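Local coordinates for protein ATP:cob(I)alamin adenosyltransferase, putative (Burkholderia thailandensis, PDB 2ZHZ) that probably transfers the adenosyl group of ATP to reduced cobalamin, making adenosylcobalamin, and works as a homotrimer that binds ATP and magnesium, at residues B[90-95]-B[156-161]; B[56-61]-B[163-168]; B[74-79]-B[142-147]; B[24-27]-B[32-35]. One frame throughout, in Å; residues are numbered along the deposited sequence.

Interaction 1: residues B[90-95]-B[156-161]; sequences ARLDGW and SDLLFV
Leu158 reaches from helix 147-169 to helix 86-101 and rests against Trp95 and Leu92. Its CB is aimed at the opposite helix, and with CG anti to the backbone N (chi1 179°) the chain runs straight on across the gap, leaving the contacts to the two methyls at the end of the fork. CD1 comes to 4.0 Å from Trp95 CB and touches the backbone of the same residue, Trp95 C, at 4.1 Å. CD2 does more: it lies 3.8 Å from Trp95 CB, 3.8 Å from Trp95 CE3 and 4.1 Å from Leu92 CD2, so it fits where the two side chains of the opposite helix meet. The methyl approaches the indole at a slant, whereas Leu92 CD2 lies at the ring edge and in its plane. Arg91 CG covers one indole face, 3.5 Å above the plane and offset toward the rim. Leu92 and Leu158 cross at about a right angle; the contact between the helices is wholly apolar, with both leucines buried and Trp95 partly exposed. The residue before Leu158, Asp157, forms a salt bridge through OD1 with Arg11 of the second subunit. Trp95 continues onto Ala61, Ala64 and Ile65 of helix 56-77, and Val161 lies on Leu96 and Tyr99, which places the contact where helices 56-77, 86-101 and 147-169 come together.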
loop_
_atom_site.group_PDB
_atom_site.type_symbol
_atom_site.label_atom_id
_atom_site.label_comp_id
_atom_site.label_asym_id
_atom_site.label_seq_id
_atom_site.Cartn_x
_atom_site.Cartn_y
_atom_site.Cartn_z
ATOM N N ALA B 90 -0.578 -7.777 25.077
ATOM C CA ALA B 90 0.163 -8.851 25.723
ATOM C C ALA B 90 0.398 -9.989 24.743
ATOM O O ALA B 90 1.479 -10.580 24.715
ATOM C CB ALA B 90 -0.601 -9.363 26.943
ATOM N N ARG B 91 -0.613 -10.291 23.934
ATOM C CA ARG B 91 -0.482 -11.369 22.969
ATOM C C ARG B 91 0.582 -11.059 21.918
ATOM O O ARG B 91 1.336 -11.945 21.514
ATOM C CB ARG B 91 -1.820 -11.660 22.294
ATOM C CG ARG B 91 -1.759 -12.887 21.414
ATOM C CD ARG B 91 -3.134 -13.430 21.104
ATOM N NE ARG B 91 -3.945 -12.495 20.336
ATOM C CZ ARG B 91 -5.090 -12.824 19.753
ATOM N NH1 ARG B 91 -5.548 -14.066 19.858
ATOM N NH2 ARG B 91 -5.772 -11.922 19.056
ATOM N N LEU B 92 0.642 -9.806 21.475
ATOM C CA LEU B 92 1.647 -9.414 20.493
ATOM C C LEU B 92 3.025 -9.524 21.136
ATOM O O LEU B 92 3.959 -10.051 20.532
ATOM C CB LEU B 92 1.422 -7.976 20.018
ATOM C CG LEU B 92 0.190 -7.652 19.171
ATOM C CD1 LEU B 92 0.288 -6.206 18.719
ATOM C CD2 LEU B 92 0.101 -8.573 17.960
ATOM N N ASP B 93 3.148 -9.025 22.364
ATOM C CA ASP B 93 4.419 -9.086 23.082
ATOM C C ASP B 93 4.848 -10.536 23.267
ATOM O O ASP B 93 6.037 -10.846 23.266
ATOM C CB ASP B 93 4.308 -8.419 24.457
ATOM C CG ASP B 93 4.274 -6.907 24.376
ATOM O OD1 ASP B 93 4.606 -6.359 23.308
ATOM O OD2 ASP B 93 3.928 -6.268 25.393
ATOM N N GLY B 94 3.867 -11.418 23.434
ATOM C CA GLY B 94 4.156 -12.829 23.617
ATOM C C GLY B 94 4.681 -13.458 22.343
ATOM O O GLY B 94 5.651 -14.214 22.371
ATOM N N TRP B 95 4.035 -13.157 21.220
ATOM C CA TRP B 95 4.478 -13.693 19.943
ATOM C C TRP B 95 5.877 -13.174 19.639
ATOM O O TRP B 95 6.708 -13.892 19.086
ATOM C CB TRP B 95 3.513 -13.296 18.821
ATOM C CG TRP B 95 2.246 -14.098 18.803
ATOM C CD1 TRP B 95 2.119 -15.436 19.051
ATOM C CD2 TRP B 95 0.938 -13.633 18.446
ATOM N NE1 TRP B 95 0.818 -15.833 18.867
ATOM C CE2 TRP B 95 0.070 -14.747 18.495
ATOM C CE3 TRP B 95 0.416 -12.384 18.086
ATOM C CZ2 TRP B 95 -1.295 -14.651 18.199
ATOM C CZ3 TRP B 95 -0.942 -12.287 17.790
ATOM C CH2 TRP B 95 -1.781 -13.416 17.848
ATOM N N SER B 156 4.294 -3.919 13.876
ATOM C CA SER B 156 5.322 -3.757 12.847
ATOM C C SER B 156 6.581 -4.499 13.285
ATOM O O SER B 156 7.296 -5.070 12.463
ATOM C CB SER B 156 5.627 -2.273 12.576
ATOM O OG SER B 156 6.234 -1.628 13.677
ATOM N N ASP B 157 6.838 -4.500 14.588
ATOM C CA ASP B 157 7.994 -5.201 15.144
ATOM C C ASP B 157 7.797 -6.696 14.881
ATOM O O ASP B 157 8.698 -7.369 14.381
ATOM C CB ASP B 157 8.083 -4.922 16.652
ATOM C CG ASP B 157 9.368 -5.444 17.290
ATOM O OD1 ASP B 157 9.518 -5.257 18.515
ATOM O OD2 ASP B 157 10.224 -6.031 16.591
ATOM N N LEU B 158 6.609 -7.210 15.198
ATOM C CA LEU B 158 6.313 -8.628 14.994
ATOM C C LEU B 158 6.360 -9.023 13.517
ATOM O O LEU B 158 6.773 -10.132 13.175
ATOM C CB LEU B 158 4.936 -8.980 15.575
ATOM C CG LEU B 158 4.501 -10.440 15.404
ATOM C CD1 LEU B 158 5.548 -11.361 16.029
ATOM C CD2 LEU B 158 3.141 -10.655 16.062
ATOM N N LEU B 159 5.928 -8.123 12.639
ATOM C CA LEU B 159 5.957 -8.416 11.211
ATOM C C LEU B 159 7.410 -8.526 10.740
ATOM O O LEU B 159 7.736 -9.344 9.875
ATOM C CB LEU B 159 5.187 -7.334 10.441
ATOM C CG LEU B 159 3.667 -7.489 10.607
ATOM C CD1 LEU B 159 2.940 -6.260 10.089
ATOM C CD2 LEU B 159 3.208 -8.753 9.866
ATOM N N PHE B 160 8.284 -7.709 11.321
ATOM C CA PHE B 160 9.705 -7.753 10.992
ATOM C C PHE B 160 10.233 -9.120 11.440
ATOM O O PHE B 160 10.931 -9.811 10.700
ATOM C CB PHE B 160 10.452 -6.653 11.747
ATOM C CG PHE B 160 11.942 -6.668 11.538
ATOM C CD1 PHE B 160 12.510 -6.072 10.417
ATOM C CD2 PHE B 160 12.781 -7.266 12.478
ATOM C CE1 PHE B 160 13.898 -6.065 10.231
ATOM C CE2 PHE B 160 14.164 -7.268 12.307
ATOM C CZ PHE B 160 14.726 -6.665 11.180
ATOM N N VAL B 161 9.885 -9.501 12.663
ATOM C CA VAL B 161 10.324 -10.776 13.223
ATOM C C VAL B 161 9.793 -11.960 12.427
ATOM O O VAL B 161 10.522 -12.915 12.166
ATOM C CB VAL B 161 9.888 -10.903 14.696
ATOM C CG1 VAL B 161 10.276 -12.275 15.249
ATOM C CG2 VAL B 161 10.548 -9.809 15.512
#

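Interaction 2: residues B[56-61]-B[163-168]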
loop_
_atom_site.group_PDB
_atom_site.type_symbol
_atom_site.label_atom_id
_atom_site.label_comp_id
_atom_site.label_asym_id
_atom_site.label_seq_id
_atom_site.Cartn_x
_atom_site.Cartn_y
_atom_site.Cartn_z
ATOM N N ASP B 56 2.202 -23.501 10.191
ATOM C CA ASP B 56 0.913 -23.460 10.874
ATOM C C ASP B 56 0.811 -22.422 11.984
ATOM O O ASP B 56 -0.204 -21.736 12.105
ATOM C CB ASP B 56 0.575 -24.844 11.435
ATOM C CG ASP B 56 0.201 -25.832 10.351
ATOM O OD1 ASP B 56 0.149 -27.046 10.639
ATOM O OD2 ASP B 56 -0.049 -25.394 9.207
ATOM N N ASP B 57 1.856 -22.303 12.795
ATOM C CA ASP B 57 1.843 -21.344 13.893
ATOM C C ASP B 57 1.831 -19.902 13.384
ATOM O O ASP B 57 1.124 -19.055 13.929
ATOM C CB ASP B 57 3.047 -21.576 14.814
ATOM C CG ASP B 57 4.374 -21.417 14.099
ATOM O OD1 ASP B 57 4.554 -22.024 13.026
ATOM O OD2 ASP B 57 5.245 -20.690 14.617
ATOM N N VAL B 58 2.608 -19.626 12.343
ATOM C CA VAL B 58 2.653 -18.282 11.776
ATOM C C VAL B 58 1.286 -17.916 11.201
ATOM O O VAL B 58 0.825 -16.784 11.354
ATOM C CB VAL B 58 3.726 -18.173 10.665
ATOM C CG1 VAL B 58 3.641 -16.804 9.983
ATOM C CG2 VAL B 58 5.111 -18.366 11.268
ATOM N N ARG B 59 0.639 -18.878 10.545
ATOM C CA ARG B 59 -0.681 -18.654 9.967
ATOM C C ARG B 59 -1.684 -18.361 11.076
ATOM O O ARG B 59 -2.532 -17.475 10.948
ATOM C CB ARG B 59 -1.137 -19.886 9.176
ATOM C CG ARG B 59 -2.571 -19.799 8.652
ATOM C CD ARG B 59 -2.915 -20.992 7.766
ATOM N NE ARG B 59 -2.035 -21.063 6.602
ATOM C CZ ARG B 59 -2.068 -20.200 5.590
ATOM N NH1 ARG B 59 -2.945 -19.203 5.593
ATOM N NH2 ARG B 59 -1.211 -20.324 4.587
ATOM N N ALA B 60 -1.576 -19.107 12.170
ATOM C CA ALA B 60 -2.476 -18.928 13.299
ATOM C C ALA B 60 -2.358 -17.530 13.889
ATOM O O ALA B 60 -3.365 -16.891 14.190
ATOM C CB ALA B 60 -2.186 -19.979 14.370
ATOM N N ALA B 61 -1.130 -17.050 14.051
ATOM C CA ALA B 61 -0.910 -15.724 14.614
ATOM C C ALA B 61 -1.426 -14.633 13.676
ATOM O O ALA B 61 -2.132 -13.721 14.111
ATOM C CB ALA B 61 0.570 -15.516 14.899
ATOM N N ALA B 163 9.056 -11.973 9.343
ATOM C CA ALA B 163 9.720 -12.010 8.043
ATOM C C ALA B 163 10.989 -12.864 8.179
ATOM O O ALA B 163 11.296 -13.675 7.307
ATOM C CB ALA B 163 10.078 -10.592 7.583
ATOM N N ARG B 164 11.717 -12.685 9.280
ATOM C CA ARG B 164 12.934 -13.465 9.516
ATOM C C ARG B 164 12.561 -14.933 9.698
ATOM O O ARG B 164 13.245 -15.825 9.196
ATOM C CB ARG B 164 13.672 -12.965 10.763
ATOM C CG ARG B 164 14.201 -11.537 10.668
ATOM C CD ARG B 164 15.062 -11.198 11.878
ATOM N NE ARG B 164 16.241 -12.063 11.945
ATOM C CZ ARG B 164 16.914 -12.344 13.060
ATOM N NH1 ARG B 164 16.534 -11.830 14.221
ATOM N NH2 ARG B 164 17.964 -13.151 13.012
ATOM N N VAL B 165 11.473 -15.178 10.422
ATOM C CA VAL B 165 10.992 -16.536 10.652
ATOM C C VAL B 165 10.674 -17.201 9.320
ATOM O O VAL B 165 10.999 -18.373 9.110
ATOM C CB VAL B 165 9.713 -16.540 11.521
ATOM C CG1 VAL B 165 9.086 -17.929 11.526
ATOM C CG2 VAL B 165 10.049 -16.107 12.936
ATOM N N LEU B 166 10.043 -16.452 8.419
ATOM C CA LEU B 166 9.675 -16.982 7.110
ATOM C C LEU B 166 10.863 -17.261 6.195
ATOM O O LEU B 166 10.814 -18.182 5.377
ATOM C CB LEU B 166 8.676 -16.043 6.416
ATOM C CG LEU B 166 7.286 -16.044 7.071
ATOM C CD1 LEU B 166 6.360 -15.054 6.364
ATOM C CD2 LEU B 166 6.700 -17.450 7.010
ATOM N N ASN B 167 11.924 -16.469 6.307
ATOM C CA ASN B 167 13.097 -16.721 5.480
ATOM C C ASN B 167 13.738 -18.036 5.928
ATOM O O ASN B 167 14.194 -18.831 5.104
ATOM C CB ASN B 167 14.107 -15.573 5.582
ATOM C CG ASN B 167 13.866 -14.492 4.535
ATOM O OD1 ASN B 167 13.530 -14.796 3.390
ATOM N ND2 ASN B 167 14.055 -13.231 4.918
ATOM N N ARG B 168 13.753 -18.265 7.237
ATOM C CA ARG B 168 14.323 -19.489 7.804
ATOM C C ARG B 168 13.496 -20.691 7.355
ATOM O O ARG B 168 14.033 -21.714 6.923
ATOM C CB ARG B 168 14.302 -19.425 9.333
ATOM C CG ARG B 168 14.865 -18.145 9.920
ATOM C CD ARG B 168 16.376 -18.174 10.028
ATOM N NE ARG B 168 16.829 -19.128 11.036
ATOM C CZ ARG B 168 18.078 -19.206 11.483
ATOM N NH1 ARG B 168 19.007 -18.382 11.011
ATOM N NH2 ARG B 168 18.400 -20.106 12.404
#
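Val58 near the start of helix 56-77 meets Val165 and Leu166 near the end of helix 147-169, and the contact between the segments is made of methyl groups. Val58 divides its two branches between the partners. CG2, the branch anti to the carbonyl carbon, comes to 4.0 Å from Val165 CG1, and the two valines lie alongside one another, running opposite ways. CG1, anti to the backbone N (chi1 174°), is turned to Leu166 CD2, 4.3 Å off. Leu166 does not aim its CB straight at the other helix; the end of its side chain swings nearer and brings CD2 within contact of the valine. With the closest CA atoms, those of Val58 and Leu166, 8.5 Å apart, the two segments are bridged by side chains alone and the packing is light.

Among polar groups, Asp57 lies beside this apolar patch with OD2 hydrogen-bonded to Tyr99 OH, and Tyr99 also packs on Val165, so helix 86-101 flanks the contact. Arg164 and Asn167 point away from segment 56-61 to loops, Arg164 in a salt bridge with Asp174 and the Asn167 amide using both its ends, OD1 taking Ala115 N while ND2 serves Gly113 O and Asp174 OD1. Leu166 is further covered by Leu54, Pro55 and Ala118, the last on helix 116-141. The arrangement is that of an end layer in an all-helical bundle, as in the five-helix subunit of PduO-type adenosyltransferases, where residues from several helices fill the interior and polar contacts tie down the adjoining loops.

Interaction 3: residues B[74-79]-B[142-147]; sequences GELCIP and EPLNAA
Glu75 and Asn145 cross at a slant, their carboxylate and amide planes 69° apart, and are joined by a hydrogen bond that is straight seen from one group and tilted seen from the other. Asn145 ND2 donates to Glu75 OE2 at 3.2 Å, the N-H pointing almost exactly at the oxygen (176°). The oxygen lies in the amide plane of Asn145, but the donor arrives from above the carboxylate, 50° out of its plane. Glu75 spans the gap because CG is anti to its backbone N and the chain beyond is extended, carrying the carboxylate well clear of the helix. A water strengthens the link: it donates to Glu75 OE2 at 2.6 Å and accepts from Asn145 N at 3.3 Å, so both the side chain and the backbone of Asn145 are tied to one oxygen. The other oxygen, OE1, takes the amides of Ala83 and Ile84, and the buried carboxylate is thus held at both oxygens, which probably favours its charged form and fixes its rotation.

Beside this polar pair, Leu76 and Leu144 meet at an angle through their methyls, Leu76 CD2 lying 4.1 Å from Leu144 CD1. Both leucines also touch Leu138 of helix 116-141, which puts the pair at the edge of the bundle interior. Arg32 of helix 31-50 also meets both segments, hydrogen-bonded to Leu76 O and in a salt bridge with Glu142. Here the loop between helices 116-141 and 147-169 packs against the C-terminus of helix 56-77 at one end of the helical bundle, as in PduO-type adenosyltransferases.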
loop_
_atom_site.group_PDB
_atom_site.type_symbol
_atom_site.label_atom_id
_atom_site.label_comp_id
_atom_site.label_asym_id
_atom_site.label_seq_id
_atom_site.Cartn_x
_atom_site.Cartn_y
_atom_site.Cartn_z
ATOM N N GLY B 74 -12.777 -1.027 14.066
ATOM C CA GLY B 74 -14.096 -0.800 14.630
ATOM C C GLY B 74 -14.025 0.233 15.736
ATOM O O GLY B 74 -14.938 1.043 15.904
ATOM N N GLU B 75 -12.936 0.206 16.499
ATOM C CA GLU B 75 -12.752 1.161 17.583
ATOM C C GLU B 75 -12.565 2.563 17.008
ATOM O O GLU B 75 -13.022 3.551 17.588
ATOM C CB GLU B 75 -11.534 0.794 18.436
ATOM C CG GLU B 75 -11.316 1.744 19.605
ATOM C CD GLU B 75 -10.193 1.310 20.529
ATOM O OE1 GLU B 75 -10.003 0.088 20.699
ATOM O OE2 GLU B 75 -9.513 2.187 21.101
ATOM N N LEU B 76 -11.886 2.648 15.868
ATOM C CA LEU B 76 -11.666 3.938 15.230
ATOM C C LEU B 76 -12.967 4.447 14.612
ATOM O O LEU B 76 -13.139 5.651 14.429
ATOM C CB LEU B 76 -10.588 3.821 14.149
ATOM C CG LEU B 76 -9.185 3.445 14.635
ATOM C CD1 LEU B 76 -8.243 3.297 13.445
ATOM C CD2 LEU B 76 -8.676 4.505 15.594
ATOM N N CYS B 77 -13.871 3.523 14.296
ATOM C CA CYS B 77 -15.167 3.853 13.692
ATOM C C CYS B 77 -16.188 4.355 14.706
ATOM O O CYS B 77 -17.092 5.123 14.367
ATOM C CB CYS B 77 -15.757 2.630 12.989
ATOM S SG CYS B 77 -14.904 2.122 11.488
ATOM N N ILE B 78 -16.055 3.902 15.947
ATOM C CA ILE B 78 -16.972 4.306 17.001
ATOM C C ILE B 78 -16.220 5.103 18.058
ATOM O O ILE B 78 -15.677 4.537 19.005
ATOM C CB ILE B 78 -17.624 3.080 17.657
ATOM C CG1 ILE B 78 -18.341 2.253 16.589
ATOM C CG2 ILE B 78 -18.595 3.526 18.742
ATOM C CD1 ILE B 78 -18.955 0.969 17.110
ATOM N N PRO B 79 -16.175 6.434 17.902
ATOM C CA PRO B 79 -15.482 7.312 18.849
ATOM C C PRO B 79 -15.845 6.993 20.298
ATOM O O PRO B 79 -17.022 6.842 20.634
ATOM C CB PRO B 79 -15.946 8.701 18.426
ATOM C CG PRO B 79 -16.108 8.553 16.943
ATOM C CD PRO B 79 -16.814 7.220 16.830
ATOM N N GLU B 142 -7.803 14.497 17.908
ATOM C CA GLU B 142 -8.987 13.953 18.561
ATOM C C GLU B 142 -8.591 13.032 19.709
ATOM O O GLU B 142 -7.680 12.217 19.570
ATOM C CB GLU B 142 -9.828 13.160 17.562
ATOM C CG GLU B 142 -10.360 13.963 16.389
ATOM C CD GLU B 142 -11.301 13.149 15.523
ATOM O OE1 GLU B 142 -12.264 12.579 16.080
ATOM O OE2 GLU B 142 -11.085 13.079 14.295
ATOM N N PRO B 143 -9.274 13.151 20.860
ATOM C CA PRO B 143 -8.952 12.293 22.006
ATOM C C PRO B 143 -9.116 10.832 21.601
ATOM O O PRO B 143 -10.182 10.418 21.146
ATOM C CB PRO B 143 -9.963 12.734 23.066
ATOM C CG PRO B 143 -11.132 13.204 22.244
ATOM C CD PRO B 143 -10.455 13.984 21.142
ATOM N N LEU B 144 -8.053 10.056 21.768
ATOM C CA LEU B 144 -8.072 8.653 21.382
ATOM C C LEU B 144 -7.368 7.818 22.443
ATOM O O LEU B 144 -6.494 8.317 23.150
ATOM C CB LEU B 144 -7.347 8.508 20.038
ATOM C CG LEU B 144 -7.496 7.250 19.187
ATOM C CD1 LEU B 144 -8.914 7.167 18.642
ATOM C CD2 LEU B 144 -6.495 7.305 18.037
ATOM N N ASN B 145 -7.756 6.553 22.572
ATOM C CA ASN B 145 -7.101 5.680 23.537
ATOM C C ASN B 145 -5.704 5.420 22.988
ATOM O O ASN B 145 -5.482 5.519 21.781
ATOM C CB ASN B 145 -7.850 4.351 23.686
ATOM C CG ASN B 145 -9.238 4.523 24.273
ATOM O OD1 ASN B 145 -9.417 5.222 25.270
ATOM N ND2 ASN B 145 -10.225 3.877 23.665
ATOM N N ALA B 146 -4.764 5.094 23.865
ATOM C CA ALA B 146 -3.396 4.836 23.440
ATOM C C ALA B 146 -3.209 3.419 22.892
ATOM O O ALA B 146 -2.277 3.161 22.134
ATOM C CB ALA B 146 -2.441 5.078 24.607
ATOM N N ALA B 147 -4.105 2.511 23.270
ATOM C CA ALA B 147 -4.017 1.119 22.839
ATOM C C ALA B 147 -3.813 0.897 21.332
ATOM O O ALA B 147 -2.924 0.143 20.932
ATOM C CB ALA B 147 -5.244 0.351 23.319
HETATM O O HOH W 1 -9.599 4.743 20.520
#

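Interaction 4: residues B[24-27]-B[32-35]; sequences SRVR and RIAA. With ATP (adenosine-5'-triphosphate), chain G.
Val26 presses a methyl into the side of Ile33, CG2 lying 3.5 Å from Ile33 CG1 and 3.6 Å from Ile33 CD1. In Val26, chi1 of -63° leaves CG2 between the backbone N and the carbonyl carbon, the crowded position, and it is this branch that meets the isoleucine. Ile33 has its CG1 anti to the carbonyl carbon, and chi2 of -55° bends CD1 round instead of extending it. CG1 and CD1 both lie against Val26 CG2, CG1 also reaching Arg27 O at 3.8 Å and CD1 the ribose, with ATP O2' at 3.8 Å, while CG2, anti to the backbone N, faces the adenine, 3.5 Å from ATP C2. One side chain thus backs onto the strand while lining the pocket for base and sugar. Arg27 directs its side chain elsewhere, to a salt bridge with Asp29. ATP is also hydrogen-bonded by Thr18 and Lys28, and by Glu132 and Arg133 of the third subunit; that Arg133 packs on Ile33. Strand 25-27 pairs antiparallel with strand 17-19, and the contact sets this hairpin against the first turn of helix 31-50, at a site shared between subunits.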
loop_
_atom_site.group_PDB
_atom_site.type_symbol
_atom_site.label_atom_id
_atom_site.label_comp_id
_atom_site.label_asym_id
_atom_site.label_seq_id
_atom_site.Cartn_x
_atom_site.Cartn_y
_atom_site.Cartn_z
ATOM N N SER B 24 -22.545 9.941 13.575
ATOM C CA SER B 24 -22.028 11.200 13.051
ATOM C C SER B 24 -21.492 11.046 11.631
ATOM O O SER B 24 -21.165 9.942 11.199
ATOM C CB SER B 24 -20.917 11.740 13.960
ATOM O OG SER B 24 -19.816 10.849 14.001
ATOM N N ARG B 25 -21.427 12.157 10.904
ATOM C CA ARG B 25 -20.920 12.152 9.536
ATOM C C ARG B 25 -19.648 12.967 9.432
ATOM O O ARG B 25 -19.496 13.989 10.101
ATOM C CB ARG B 25 -21.936 12.735 8.561
ATOM C CG ARG B 25 -23.125 11.850 8.290
ATOM C CD ARG B 25 -23.826 12.288 7.013
ATOM N NE ARG B 25 -23.147 11.804 5.813
ATOM C CZ ARG B 25 -23.031 10.519 5.490
ATOM N NH1 ARG B 25 -23.545 9.585 6.282
ATOM N NH2 ARG B 25 -22.415 10.168 4.370
ATOM N N VAL B 26 -18.740 12.513 8.578
ATOM C CA VAL B 26 -17.476 13.201 8.369
ATOM C C VAL B 26 -17.108 13.105 6.898
ATOM O O VAL B 26 -17.598 12.226 6.190
ATOM C CB VAL B 26 -16.348 12.572 9.209
ATOM C CG1 VAL B 26 -16.667 12.708 10.691
ATOM C CG2 VAL B 26 -16.177 11.104 8.836
ATOM N N ARG B 27 -16.263 14.019 6.434
ATOM C CA ARG B 27 -15.835 13.999 5.044
ATOM C C ARG B 27 -14.850 12.843 4.931
ATOM O O ARG B 27 -14.152 12.526 5.891
ATOM C CB ARG B 27 -15.173 15.328 4.667
ATOM C CG ARG B 27 -15.223 15.624 3.178
ATOM C CD ARG B 27 -14.943 17.091 2.898
ATOM N NE ARG B 27 -13.552 17.442 3.151
ATOM C CZ ARG B 27 -13.091 18.687 3.161
ATOM N NH1 ARG B 27 -13.917 19.703 2.941
ATOM N NH2 ARG B 27 -11.803 18.917 3.378
ATOM N N ARG B 32 -9.681 10.673 10.780
ATOM C CA ARG B 32 -10.191 9.423 11.333
ATOM C C ARG B 32 -10.475 8.403 10.227
ATOM O O ARG B 32 -10.201 7.212 10.380
ATOM C CB ARG B 32 -11.466 9.685 12.147
ATOM C CG ARG B 32 -12.023 8.457 12.858
ATOM C CD ARG B 32 -13.195 8.820 13.768
ATOM N NE ARG B 32 -12.770 9.588 14.939
ATOM C CZ ARG B 32 -12.261 9.056 16.048
ATOM N NH1 ARG B 32 -12.106 7.742 16.155
ATOM N NH2 ARG B 32 -11.905 9.843 17.058
ATOM N N ILE B 33 -11.020 8.873 9.110
ATOM C CA ILE B 33 -11.329 7.988 7.995
ATOM C C ILE B 33 -10.033 7.489 7.358
ATOM O O ILE B 33 -9.960 6.355 6.892
ATOM C CB ILE B 33 -12.198 8.713 6.934
ATOM C CG1 ILE B 33 -13.513 9.168 7.578
ATOM C CG2 ILE B 33 -12.491 7.786 5.765
ATOM C CD1 ILE B 33 -14.298 8.041 8.242
ATOM N N ALA B 34 -9.014 8.340 7.346
ATOM C CA ALA B 34 -7.721 7.964 6.791
ATOM C C ALA B 34 -7.086 6.852 7.630
ATOM O O ALA B 34 -6.531 5.895 7.087
ATOM C CB ALA B 34 -6.795 9.177 6.746
ATOM N N ALA B 35 -7.158 6.979 8.954
ATOM C CA ALA B 35 -6.580 5.962 9.828
ATOM C C ALA B 35 -7.329 4.640 9.650
ATOM O O ALA B 35 -6.714 3.580 9.543
ATOM C CB ALA B 35 -6.642 6.421 11.285
HETATM P PG ATP G . -21.812 4.082 -0.156
HETATM O O1G ATP G . -21.721 5.367 -0.945
HETATM O O2G ATP G . -23.180 3.464 -0.143
HETATM O O3G ATP G . -20.840 3.028 -0.648
HETATM P PB ATP G . -20.070 5.123 1.989
HETATM O O1B ATP G . -19.119 5.443 0.877
HETATM O O2B ATP G . -20.454 6.278 2.889
HETATM O O3B ATP G . -21.449 4.423 1.414
HETATM P PA ATP G . -18.927 2.480 2.449
HETATM O O1A ATP G . -17.979 2.633 1.308
HETATM O O2A ATP G . -20.134 1.564 2.314
HETATM O O3A ATP G . -19.452 3.955 2.951
HETATM O "O5'" ATP G . -18.031 1.991 3.689
HETATM C "C5'" ATP G . -18.600 1.788 4.969
HETATM C "C4'" ATP G . -17.620 2.194 6.078
HETATM O "O4'" ATP G . -16.261 2.342 5.604
HETATM C "C3'" ATP G . -18.027 3.505 6.740
HETATM O "O3'" ATP G . -18.443 3.276 8.095
HETATM C "C2'" ATP G . -16.821 4.428 6.637
HETATM O "O2'" ATP G . -16.387 4.848 7.943
HETATM C "C1'" ATP G . -15.733 3.646 5.906
HETATM N N9 ATP G . -15.286 4.336 4.640
HETATM C C8 ATP G . -16.089 4.820 3.653
HETATM N N7 ATP G . -15.371 5.382 2.651
HETATM C C5 ATP G . -14.074 5.272 2.973
HETATM C C6 ATP G . -12.763 5.661 2.353
HETATM N N6 ATP G . -12.721 6.302 1.150
HETATM N N1 ATP G . -11.605 5.354 3.038
HETATM C C2 ATP G . -11.621 4.714 4.245
HETATM N N3 ATP G . -12.780 4.331 4.864
HETATM C C4 ATP G . -14.014 4.578 4.292
#

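Interactions 1 and 2 are buried and purely apolar, both using helix 147-169; they touch through Trp95 and Ala61, with centres 11 Å apart. Interaction 3 lies at the other end of helix 56-77, about 30 Å from interaction 2 between centres, and is partly buried, combining a leucine pair with a hydrogen bond and a bridging water. Interaction 4, also partly buried, is apolar but faces ATP. Its centre lies 12 Å from that of interaction 3, and Arg32 joins them. Thus the bundle interior relies on methyls and an indole, whereas polar links appear where a loop meets a helix end and ligand contacts where the hairpin does.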